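Phospholipase C-beta (PLC-beta) (Sepia officinalis, PDB 3QR0) is a beta-class phospholipase C, a multidomain protein combining PH, EF-hand, TIM-barrel-type X and Y, and C2 regions, modelled here with a calcium ion. Local coordinates at residues V561-N564 / I568-I571; G592-A597 / L623-F628; A331-S336 / I587-G592. All coordinates share one frame; numbering follows the deposited sequence.

Interaction 1 of 3, residues V561-N564 / I568-I571; sequences VDYN and ITRI
Y563, in the last turn of helix 557-563, and N564, which follows it, meet I568 and T569 where the chain enters the next strand. This is a helix-to-strand connection in the Y half of the TIM-barrel-type domain. Only three residues separate the segments.

The CB of I568 points away from segment 561-564, and the contact is made by its backbone O. This oxygen lies near the plane of the Y563 ring, at the edge. The bond from Y563 OH to I568 O is weak at 3.3 Å.

T569 carries the stronger contact. Its OG1 donates to N564 OD1 at 2.5 Å, in the plane of the amide and on a lone pair, with a C=O...O angle of 129°. The same OG1 sits 3.2 Å from Y563 CE2, again at the ring edge. The tyrosine presents this edge because its CG lies anti to the backbone N (chi1 168°).

R570 NH2 forms a salt bridge with OE1 of E368, a calcium ligand, so R570 belongs to the second shell of the metal site.

I571 continues the parallel sheet through backbone bonds to L595 and A597.

Both ends of the N564 amide are used, which fixes its rotation: OD1 accepts from T569 OG1, and ND2 donates to A591 O.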
loop_
_atom_site.group_PDB
_atom_site.type_symbol
_atom_site.label_atom_id
_atom_site.label_comp_id
_atom_site.label_asym_id
_atom_site.label_seq_id
_atom_site.Cartn_x
_atom_site.Cartn_y
_atom_site.Cartn_z
ATOM N N VAL A 561 10.118 -3.180 24.819
ATOM C CA VAL A 561 8.684 -3.388 24.611
ATOM C C VAL A 561 7.849 -2.618 25.648
ATOM O O VAL A 561 6.854 -1.989 25.294
ATOM C CB VAL A 561 8.324 -4.891 24.644
ATOM C CG1 VAL A 561 6.813 -5.098 24.635
ATOM C CG2 VAL A 561 8.977 -5.627 23.464
ATOM N N ASP A 562 8.272 -2.651 26.912
ATOM C CA ASP A 562 7.555 -1.951 27.982
ATOM C C ASP A 562 7.605 -0.430 27.821
ATOM O O ASP A 562 6.602 0.250 28.016
ATOM C CB ASP A 562 8.112 -2.336 29.355
ATOM C CG ASP A 562 7.590 -3.681 29.863
ATOM O OD1 ASP A 562 7.997 -4.067 30.975
ATOM O OD2 ASP A 562 6.790 -4.349 29.174
ATOM N N TYR A 563 8.774 0.097 27.468
ATOM C CA TYR A 563 8.934 1.527 27.168
ATOM C C TYR A 563 7.922 1.998 26.114
ATOM O O TYR A 563 7.289 3.052 26.264
ATOM C CB TYR A 563 10.372 1.810 26.703
ATOM C CG TYR A 563 10.575 3.182 26.102
ATOM C CD1 TYR A 563 10.989 4.258 26.885
ATOM C CD2 TYR A 563 10.348 3.405 24.749
ATOM C CE1 TYR A 563 11.171 5.524 26.329
ATOM C CE2 TYR A 563 10.524 4.663 24.188
ATOM C CZ TYR A 563 10.937 5.715 24.978
ATOM O OH TYR A 563 11.102 6.955 24.403
ATOM N N ASN A 564 7.757 1.200 25.064
ATOM C CA ASN A 564 6.863 1.540 23.953
ATOM C C ASN A 564 5.363 1.385 24.249
ATOM O O ASN A 564 4.530 1.628 23.376
ATOM C CB ASN A 564 7.241 0.724 22.707
ATOM C CG ASN A 564 8.495 1.248 22.024
ATOM O OD1 ASN A 564 8.734 2.456 21.982
ATOM N ND2 ASN A 564 9.302 0.343 21.481
ATOM N N ILE A 568 6.945 6.870 22.789
ATOM C CA ILE A 568 7.157 6.609 21.373
ATOM C C ILE A 568 8.640 6.473 21.040
ATOM O O ILE A 568 9.462 7.253 21.526
ATOM C CB ILE A 568 6.541 7.738 20.519
ATOM C CG1 ILE A 568 5.013 7.654 20.594
ATOM C CG2 ILE A 568 7.023 7.646 19.070
ATOM C CD1 ILE A 568 4.299 8.844 20.031
ATOM N N THR A 569 8.961 5.483 20.205
ATOM C CA THR A 569 10.280 5.360 19.599
ATOM C C THR A 569 10.162 5.550 18.095
ATOM O O THR A 569 9.299 4.951 17.442
ATOM C CB THR A 569 10.916 3.973 19.838
ATOM O OG1 THR A 569 10.821 3.629 21.215
ATOM C CG2 THR A 569 12.400 3.971 19.431
ATOM N N ARG A 570 11.030 6.394 17.556
ATOM C CA ARG A 570 11.228 6.483 16.118
ATOM C C ARG A 570 12.562 5.826 15.781
ATOM O O ARG A 570 13.536 5.985 16.508
ATOM C CB ARG A 570 11.216 7.944 15.664
ATOM C CG ARG A 570 11.471 8.149 14.177
ATOM C CD ARG A 570 11.176 9.590 13.759
ATOM N NE ARG A 570 11.419 9.784 12.331
ATOM C CZ ARG A 570 12.605 10.052 11.783
ATOM N NH1 ARG A 570 13.696 10.185 12.529
ATOM N NH2 ARG A 570 12.696 10.199 10.462
ATOM N N ILE A 571 12.596 5.097 14.672
ATOM C CA ILE A 571 13.809 4.431 14.202
ATOM C C ILE A 571 14.115 4.969 12.816
ATOM O O ILE A 571 13.193 5.245 12.051
ATOM C CB ILE A 571 13.610 2.903 14.100
ATOM C CG1 ILE A 571 12.941 2.349 15.363
ATOM C CG2 ILE A 571 14.946 2.202 13.807
ATOM C CD1 ILE A 571 13.853 2.244 16.567
#

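Interaction 2 of 3, residues G592-A597 / L623-F628; sequences GCQLVA and LLKPEF
The two flat groups that meet K625 are the carbonyl of G592 and the side-chain amide of Q594. The lysine uses them differently. It comes to the G592 carbonyl in its plane: NZ donates to G592 O at 2.8 Å, on a lone pair, with a C=O...N angle of 127°. It stands off one face of the Q594 amide, with K625 NZ 3.7 Å from Q594 NE2. Both of these nitrogens are donors, and this is a close approach rather than a bond.

The polar atoms of the Q594 amide have partners elsewhere. OE1 accepts from T569 N, and NE2 donates to Q567 O and A330 O. These bonds hold the amide in place.

The CB of K625 points toward segment 592-597, and the chain runs close to the G592 backbone. K625 CD lies 3.9 Å from G592 CA, and K625 CE lies 3.5 Å from G592 O. A bend at chi3 (-91°) turns the last part of the chain so that NZ arrives at the oxygen. NZ has a second acceptor, N564 O. The buried ammonium is thus gripped by two backbone carbonyls, each just beyond the C-terminal end of a helix. Such a place probably favours a positive charge.

G592 has positive phi, and C593 N bonds to Y588 O. G592 is the C-prime residue of a Schellman motif that ends helix 586-589, just before strand 595-596 of the TIM-barrel-type domain.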
loop_
_atom_site.group_PDB
_atom_site.type_symbol
_atom_site.label_atom_id
_atom_site.label_comp_id
_atom_site.label_asym_id
_atom_site.label_seq_id
_atom_site.Cartn_x
_atom_site.Cartn_y
_atom_site.Cartn_z
ATOM N N GLY A 592 7.601 -3.135 19.526
ATOM C CA GLY A 592 6.541 -2.157 19.765
ATOM C C GLY A 592 6.867 -0.733 19.344
ATOM O O GLY A 592 6.132 0.184 19.714
ATOM N N CYS A 593 7.950 -0.544 18.576
ATOM C CA CYS A 593 8.325 0.786 18.064
ATOM C C CYS A 593 7.267 1.266 17.084
ATOM O O CYS A 593 6.807 0.499 16.246
ATOM C CB CYS A 593 9.694 0.773 17.362
ATOM S SG CYS A 593 11.062 0.244 18.410
ATOM N N GLN A 594 6.898 2.536 17.192
ATOM C CA GLN A 594 5.751 3.076 16.471
ATOM C C GLN A 594 6.124 3.747 15.156
ATOM O O GLN A 594 5.412 3.599 14.158
ATOM C CB GLN A 594 4.992 4.076 17.341
ATOM C CG GLN A 594 4.531 3.511 18.671
ATOM C CD GLN A 594 5.584 3.641 19.760
ATOM O OE1 GLN A 594 6.745 3.955 19.490
ATOM N NE2 GLN A 594 5.178 3.410 20.992
ATOM N N LEU A 595 7.228 4.489 15.160
ATOM C CA LEU A 595 7.627 5.290 14.009
ATOM C C LEU A 595 8.865 4.674 13.357
ATOM O O LEU A 595 9.980 5.157 13.532
ATOM C CB LEU A 595 7.884 6.741 14.433
ATOM C CG LEU A 595 6.702 7.519 15.026
ATOM C CD1 LEU A 595 7.170 8.850 15.634
ATOM C CD2 LEU A 595 5.633 7.763 13.980
ATOM N N VAL A 596 8.650 3.595 12.609
ATOM C CA VAL A 596 9.734 2.862 11.980
ATOM C C VAL A 596 9.957 3.425 10.566
ATOM O O VAL A 596 9.347 2.972 9.596
ATOM C CB VAL A 596 9.428 1.355 11.982
ATOM C CG1 VAL A 596 10.580 0.564 11.380
ATOM C CG2 VAL A 596 9.167 0.896 13.401
ATOM N N ALA A 597 10.836 4.423 10.482
ATOM C CA ALA A 597 11.021 5.232 9.269
ATOM C C ALA A 597 11.771 4.519 8.140
ATOM O O ALA A 597 12.836 3.925 8.345
ATOM C CB ALA A 597 11.722 6.540 9.608
ATOM N N LEU A 623 -2.047 1.497 12.552
ATOM C CA LEU A 623 -2.450 0.132 12.870
ATOM C C LEU A 623 -2.312 -0.065 14.376
ATOM O O LEU A 623 -1.271 0.255 14.956
ATOM C CB LEU A 623 -1.569 -0.879 12.143
ATOM C CG LEU A 623 -1.646 -0.891 10.616
ATOM C CD1 LEU A 623 -0.499 -1.710 10.018
ATOM C CD2 LEU A 623 -2.990 -1.427 10.164
ATOM N N LEU A 624 -3.359 -0.589 15.004
ATOM C CA LEU A 624 -3.344 -0.833 16.440
ATOM C C LEU A 624 -2.424 -2.010 16.746
ATOM O O LEU A 624 -2.553 -3.069 16.131
ATOM C CB LEU A 624 -4.765 -1.127 16.939
ATOM C CG LEU A 624 -4.950 -1.275 18.452
ATOM C CD1 LEU A 624 -4.580 0.032 19.141
ATOM C CD2 LEU A 624 -6.382 -1.688 18.794
ATOM N N LYS A 625 -1.498 -1.832 17.685
ATOM C CA LYS A 625 -0.624 -2.930 18.103
ATOM C C LYS A 625 -1.434 -4.067 18.759
ATOM O O LYS A 625 -2.495 -3.831 19.342
ATOM C CB LYS A 625 0.471 -2.433 19.061
ATOM C CG LYS A 625 1.489 -1.490 18.404
ATOM C CD LYS A 625 2.756 -1.307 19.247
ATOM C CE LYS A 625 2.654 -0.136 20.182
ATOM N NZ LYS A 625 3.786 -0.056 21.147
ATOM N N PRO A 626 -0.945 -5.312 18.650
ATOM C CA PRO A 626 -1.648 -6.414 19.318
ATOM C C PRO A 626 -1.848 -6.164 20.821
ATOM O O PRO A 626 -1.002 -5.548 21.464
ATOM C CB PRO A 626 -0.727 -7.613 19.080
ATOM C CG PRO A 626 0.011 -7.287 17.828
ATOM C CD PRO A 626 0.183 -5.789 17.828
ATOM N N GLU A 627 -2.970 -6.624 21.361
ATOM C CA GLU A 627 -3.315 -6.372 22.762
ATOM C C GLU A 627 -2.196 -6.765 23.725
ATOM O O GLU A 627 -1.889 -6.017 24.662
ATOM C CB GLU A 627 -4.605 -7.108 23.146
ATOM C CG GLU A 627 -5.209 -6.640 24.461
ATOM C CD GLU A 627 -6.525 -7.329 24.785
ATOM O OE1 GLU A 627 -6.609 -8.567 24.635
ATOM O OE2 GLU A 627 -7.472 -6.630 25.198
ATOM N N PHE A 628 -1.563 -7.914 23.487
ATOM C CA PHE A 628 -0.509 -8.378 24.389
ATOM C C PHE A 628 0.667 -7.393 24.455
ATOM O O PHE A 628 1.348 -7.328 25.475
ATOM C CB PHE A 628 -0.033 -9.795 24.026
ATOM C CG PHE A 628 0.968 -9.843 22.910
ATOM C CD1 PHE A 628 2.326 -9.926 23.182
ATOM C CD2 PHE A 628 0.554 -9.826 21.587
ATOM C CE1 PHE A 628 3.260 -9.979 22.147
ATOM C CE2 PHE A 628 1.476 -9.875 20.547
ATOM C CZ PHE A 628 2.832 -9.953 20.829
#

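Interaction 3 of 3, residues A331-S336 / I587-G592; sequences AYYINS and IYWNAG
Y333 on strand 332-334 packs against W589 at the end of helix 586-589. The contact joins the X and Y halves of the TIM-barrel-type domain, about 250 residues apart in the chain.

The Y333 CB points at the helix. With CG anti to the carbonyl carbon (chi1 -63°), the ring lies against the indole, with W589 CG over one of its faces, toward the rim. Y333 CG lies 4.0 Å from W589 CD1. The next atom, Y333 CD1, comes closer, 3.4 Å from W589 CD1. Further out, Y333 CE1 meets W589 CB at 3.6 Å, and this CB makes an off-centre CH-pi contact with the tyrosine face. Y333 CE1 also approaches G592 CA obliquely, at 4.2 Å.

At the tip of the side chain, Y333 OH donates to W589 O at 2.6 Å, from 37° out of the carbonyl plane and not on a lone pair. G592 N also donates to this oxygen, from the opposite face of the plane. Two donors therefore satisfy one buried carbonyl.

The rings are neither stacked nor edge-to-face. Their planes meet at 45°, and the centroids of the Y333 ring and the five-membered W589 ring are 4.5 Å apart.

A water lies at the indole edge, in its plane. It accepts from W589 NE1 at 2.9 Å and sits 2.9 Å from I334 O, which also receives a hydrogen bond from S336 OG.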
loop_
_atom_site.group_PDB
_atom_site.type_symbol
_atom_site.label_atom_id
_atom_site.label_comp_id
_atom_site.label_asym_id
_atom_site.label_seq_id
_atom_site.Cartn_x
_atom_site.Cartn_y
_atom_site.Cartn_z
ATOM N N ALA A 331 0.154 3.307 21.355
ATOM C CA ALA A 331 -0.457 2.005 21.085
ATOM C C ALA A 331 -0.486 1.590 19.608
ATOM O O ALA A 331 -0.963 0.509 19.289
ATOM C CB ALA A 331 -1.879 1.980 21.658
ATOM N N TYR A 332 0.032 2.427 18.716
ATOM C CA TYR A 332 -0.126 2.209 17.280
ATOM C C TYR A 332 1.194 2.082 16.545
ATOM O O TYR A 332 2.192 2.687 16.928
ATOM C CB TYR A 332 -0.920 3.363 16.665
ATOM C CG TYR A 332 -2.289 3.498 17.262
ATOM C CD1 TYR A 332 -3.389 2.877 16.682
ATOM C CD2 TYR A 332 -2.483 4.224 18.426
ATOM C CE1 TYR A 332 -4.659 2.988 17.249
ATOM C CE2 TYR A 332 -3.740 4.337 18.998
ATOM C CZ TYR A 332 -4.819 3.717 18.409
ATOM O OH TYR A 332 -6.053 3.841 18.993
ATOM N N TYR A 333 1.181 1.302 15.472
ATOM C CA TYR A 333 2.228 1.383 14.470
ATOM C C TYR A 333 1.795 2.494 13.518
ATOM O O TYR A 333 0.652 2.507 13.065
ATOM C CB TYR A 333 2.374 0.067 13.715
ATOM C CG TYR A 333 2.798 -1.103 14.567
ATOM C CD1 TYR A 333 3.932 -1.030 15.377
ATOM C CD2 TYR A 333 2.081 -2.294 14.545
ATOM C CE1 TYR A 333 4.329 -2.113 16.157
ATOM C CE2 TYR A 333 2.471 -3.384 15.318
ATOM C CZ TYR A 333 3.595 -3.289 16.119
ATOM O OH TYR A 333 3.976 -4.367 16.888
ATOM N N ILE A 334 2.700 3.426 13.243
ATOM C CA ILE A 334 2.394 4.638 12.483
ATOM C C ILE A 334 3.314 4.696 11.256
ATOM O O ILE A 334 4.539 4.679 11.386
ATOM C CB ILE A 334 2.587 5.898 13.352
ATOM C CG1 ILE A 334 1.775 5.791 14.651
ATOM C CG2 ILE A 334 2.192 7.159 12.577
ATOM C CD1 ILE A 334 1.914 6.993 15.578
ATOM N N ASN A 335 2.709 4.746 10.072
ATOM C CA ASN A 335 3.430 4.694 8.800
ATOM C C ASN A 335 4.386 5.891 8.675
ATOM O O ASN A 335 3.945 7.049 8.745
ATOM C CB ASN A 335 2.398 4.657 7.665
ATOM C CG ASN A 335 2.992 4.327 6.310
ATOM O OD1 ASN A 335 4.194 4.115 6.159
ATOM N ND2 ASN A 335 2.130 4.291 5.304
ATOM N N SER A 336 5.683 5.603 8.505
ATOM C CA SER A 336 6.745 6.600 8.665
ATOM C C SER A 336 7.817 6.600 7.566
ATOM O O SER A 336 8.309 5.545 7.151
ATOM C CB SER A 336 7.440 6.392 10.009
ATOM O OG SER A 336 6.522 6.530 11.077
ATOM N N ILE A 587 11.515 -5.900 12.333
ATOM C CA ILE A 587 12.580 -5.954 13.342
ATOM C C ILE A 587 12.230 -5.056 14.532
ATOM O O ILE A 587 12.402 -5.445 15.688
ATOM C CB ILE A 587 13.957 -5.518 12.772
ATOM C CG1 ILE A 587 14.472 -6.543 11.755
ATOM C CG2 ILE A 587 14.985 -5.367 13.908
ATOM C CD1 ILE A 587 15.647 -6.043 10.917
ATOM N N TYR A 588 11.730 -3.857 14.232
ATOM C CA TYR A 588 11.444 -2.855 15.250
ATOM C C TYR A 588 9.978 -2.856 15.691
ATOM O O TYR A 588 9.689 -2.581 16.858
ATOM C CB TYR A 588 11.921 -1.480 14.761
ATOM C CG TYR A 588 13.398 -1.536 14.426
ATOM C CD1 TYR A 588 14.352 -1.547 15.435
ATOM C CD2 TYR A 588 13.834 -1.668 13.112
ATOM C CE1 TYR A 588 15.701 -1.642 15.148
ATOM C CE2 TYR A 588 15.183 -1.765 12.815
ATOM C CZ TYR A 588 16.108 -1.750 13.841
ATOM O OH TYR A 588 17.448 -1.846 13.564
ATOM N N TRP A 589 9.060 -3.184 14.782
ATOM C CA TRP A 589 7.654 -3.369 15.169
ATOM C C TRP A 589 7.497 -4.491 16.198
ATOM O O TRP A 589 6.576 -4.449 17.024
ATOM C CB TRP A 589 6.764 -3.684 13.964
ATOM C CG TRP A 589 6.555 -2.553 13.025
ATOM C CD1 TRP A 589 6.571 -1.217 13.314
ATOM C CD2 TRP A 589 6.249 -2.656 11.635
ATOM N NE1 TRP A 589 6.315 -0.480 12.181
ATOM C CE2 TRP A 589 6.110 -1.339 11.136
ATOM C CE3 TRP A 589 6.081 -3.731 10.758
ATOM C CZ2 TRP A 589 5.815 -1.076 9.807
ATOM C CZ3 TRP A 589 5.786 -3.464 9.433
ATOM C CH2 TRP A 589 5.654 -2.149 8.974
ATOM N N ASN A 590 8.391 -5.482 16.145
ATOM C CA ASN A 590 8.399 -6.583 17.120
ATOM C C ASN A 590 8.683 -6.115 18.552
ATOM O O ASN A 590 8.281 -6.777 19.501
ATOM C CB ASN A 590 9.433 -7.655 16.741
ATOM C CG ASN A 590 9.075 -8.408 15.468
ATOM O OD1 ASN A 590 7.902 -8.527 15.096
ATOM N ND2 ASN A 590 10.099 -8.927 14.790
ATOM N N ALA A 591 9.385 -4.991 18.696
ATOM C CA ALA A 591 9.651 -4.384 20.005
ATOM C C ALA A 591 8.632 -3.286 20.358
ATOM O O ALA A 591 8.783 -2.592 21.369
ATOM C CB ALA A 591 11.059 -3.816 20.039
ATOM N N GLY A 592 7.601 -3.135 19.526
ATOM C CA GLY A 592 6.541 -2.157 19.765
ATOM C C GLY A 592 6.867 -0.733 19.344
ATOM O O GLY A 592 6.132 0.184 19.714
HETATM O O HOH W 1 6.175 2.353 11.586
#

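All three interactions are buried, and no surface contact is among them. Interactions 2 and 3 lie closest, with centres about 3 Å apart, and share G592. Strands 332-334 and 622-624, one in each, are neighbours in a two-stranded sheet. Interactions 1 and 2 both reach the parallel sheet, through strands 569-572 and 595-596. N564 ties the three contacts together through its side chain and its backbone carbonyl. The chemistry differs. Interaction 1 rests on a hydroxyl and an amide, interaction 2 on a buried ammonium, and interaction 3 on aromatic packing plus a phenol. Interaction 3 alone spans the X and Y ranges.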